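Local coordinates for N-alpha-acetyltransferase (PDB 4R3L), which transfers the acetyl group of acetyl-CoA to the alpha-amino group at protein N-termini, preferring those that begin with serine, at residues S111-S114 with M115-Y119. Numbering follows the deposited sequence.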
loop_
_atom_site.group_PDB
_atom_site.type_symbol
_atom_site.label_atom_id
_atom_site.label_comp_id
_atom_site.label_asym_id
_atom_site.label_seq_id
_atom_site.Cartn_x
_atom_site.Cartn_y
_atom_site.Cartn_z
ATOM N N SER A 111 0.385 7.605 -4.343
ATOM C CA SER A 111 -0.857 7.142 -3.734
ATOM C C SER A 111 -1.289 8.114 -2.644
ATOM O O SER A 111 -2.454 8.480 -2.568
ATOM C CB SER A 111 -0.705 5.719 -3.171
ATOM O OG SER A 111 -1.987 5.154 -2.885
ATOM N N MET A 112 -0.346 8.550 -1.809
ATOM C CA MET A 112 -0.668 9.516 -0.758
ATOM C C MET A 112 -1.272 10.810 -1.291
ATOM O O MET A 112 -2.239 11.335 -0.741
ATOM C CB MET A 112 0.585 9.855 0.046
ATOM C CG MET A 112 0.958 8.788 1.019
ATOM S SD MET A 112 2.554 9.102 1.786
ATOM C CE MET A 112 2.268 10.726 2.455
ATOM N N LYS A 113 -0.675 11.331 -2.356
ATOM C CA LYS A 113 -1.142 12.582 -2.947
ATOM C C LYS A 113 -2.572 12.427 -3.449
ATOM O O LYS A 113 -3.389 13.322 -3.275
ATOM C CB LYS A 113 -0.216 13.021 -4.087
ATOM C CG LYS A 113 -0.557 14.381 -4.697
ATOM C CD LYS A 113 0.522 14.821 -5.692
ATOM C CE LYS A 113 0.228 16.216 -6.248
ATOM N NZ LYS A 113 1.264 16.696 -7.211
ATOM N N SER A 114 -2.881 11.281 -4.058
ATOM C CA SER A 114 -4.236 11.029 -4.508
ATOM C C SER A 114 -5.210 10.793 -3.342
ATOM O O SER A 114 -6.336 11.264 -3.372
ATOM C CB SER A 114 -4.274 9.827 -5.466
ATOM O OG SER A 114 -5.625 9.434 -5.691
ATOM N N MET A 115 -4.790 10.042 -2.333
ATOM C CA MET A 115 -5.616 9.868 -1.139
ATOM C C MET A 115 -5.999 11.229 -0.547
ATOM O O MET A 115 -7.157 11.471 -0.199
ATOM C CB MET A 115 -4.881 9.037 -0.094
ATOM C CG MET A 115 -4.682 7.594 -0.486
ATOM S SD MET A 115 -3.597 6.829 0.719
ATOM C CE MET A 115 -3.611 5.124 0.173
ATOM N N LYS A 116 -5.024 12.125 -0.461
ATOM C CA LYS A 116 -5.284 13.459 0.062
ATOM C C LYS A 116 -6.164 14.300 -0.865
ATOM O O LYS A 116 -7.152 14.878 -0.424
ATOM C CB LYS A 116 -3.974 14.205 0.324
ATOM C CG LYS A 116 -4.177 15.522 1.068
ATOM C CD LYS A 116 -2.865 16.262 1.301
ATOM C CE LYS A 116 -2.169 16.559 -0.015
ATOM N NZ LYS A 116 -3.075 17.224 -1.005
ATOM N N ASN A 117 -5.806 14.368 -2.144
ATOM C CA ASN A 117 -6.421 15.337 -3.051
ATOM C C ASN A 117 -7.694 14.845 -3.714
ATOM O O ASN A 117 -8.640 15.609 -3.913
ATOM C CB ASN A 117 -5.423 15.753 -4.134
ATOM C CG ASN A 117 -4.325 16.644 -3.597
ATOM O OD1 ASN A 117 -4.453 17.224 -2.516
ATOM N ND2 ASN A 117 -3.237 16.761 -4.350
ATOM N N ASP A 118 -7.711 13.564 -4.060
ATOM C CA ASP A 118 -8.850 12.972 -4.743
ATOM C C ASP A 118 -9.910 12.480 -3.762
ATOM O O ASP A 118 -11.107 12.515 -4.055
ATOM C CB ASP A 118 -8.394 11.804 -5.622
ATOM C CG ASP A 118 -7.557 12.246 -6.796
ATOM O OD1 ASP A 118 -7.930 13.244 -7.434
ATOM O OD2 ASP A 118 -6.529 11.590 -7.083
ATOM N N TYR A 119 -9.465 12.017 -2.597
ATOM C CA TYR A 119 -10.345 11.295 -1.687
ATOM C C TYR A 119 -10.468 11.937 -0.306
ATOM O O TYR A 119 -11.117 11.379 0.579
ATOM C CB TYR A 119 -9.858 9.851 -1.533
ATOM C CG TYR A 119 -9.907 9.052 -2.819
ATOM C CD1 TYR A 119 -11.123 8.653 -3.368
ATOM C CD2 TYR A 119 -8.739 8.682 -3.473
ATOM C CE1 TYR A 119 -11.170 7.925 -4.543
ATOM C CE2 TYR A 119 -8.775 7.954 -4.636
ATOM C CZ TYR A 119 -9.988 7.578 -5.170
ATOM O OH TYR A 119 -10.015 6.852 -6.338
#
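The C-terminal part of helix 103-119, the connecting helix of the beta-alpha-beta unit between strands 83-94 and 123-129, is tied by a side-chain bridge from Ser114 to Asp118, one turn on. Ser114 OG donates to Asp118 OD2 over 2.7 Å, meeting the carboxylate at the anti lone pair, the one turned away from OD1. Two torsions make this possible: OG stands anti to the Ser114 backbone N (chi1 169°), while Asp118 CG lies beside its own N (chi1 -68°), which turns the carboxylate back along the helix. The backbone runs alongside, since Asp118 N gives its hydrogen to Ser114 O at 2.8 Å. A weak bond from Tyr119 N also reaches this carbonyl oxygen, so two N-H groups converge on it. An alanine at Ser114 leaves Asp118 OD2 without this hydroxyl donor, and the carboxylate would probably be freer to turn. Next to this bridge the Tyr119 ring approaches the same serine through its CE2, 3.6 Å from Ser114 OG; the phenol OH beyond it bonds Leu51 N. On the buried side, Met115 sends an extended chain back past Ser111, with CG 3.2 Å from Ser111 O and the methyl CE 3.5 Å from Ser111 OG. That hydroxyl is hydrogen-bonded to Ala52 O, and both side chains pack on Pro68 of strand 61-72. At the exposed surface the amide of Asn117 crosses the Lys113 chain, ND2 lying 3.6 Å from Lys113 CG. Successive i to i+4 bonds from Met115 N to Asp118 N, the straightest being Met115 N to Ser111 O at 169°, mark this as alpha-helix, which gives way to weaker bonds at Tyr119; it is the connecting helix of a beta-alpha-beta unit of the GNAT fold, packed on strands 61-72 and 123-129.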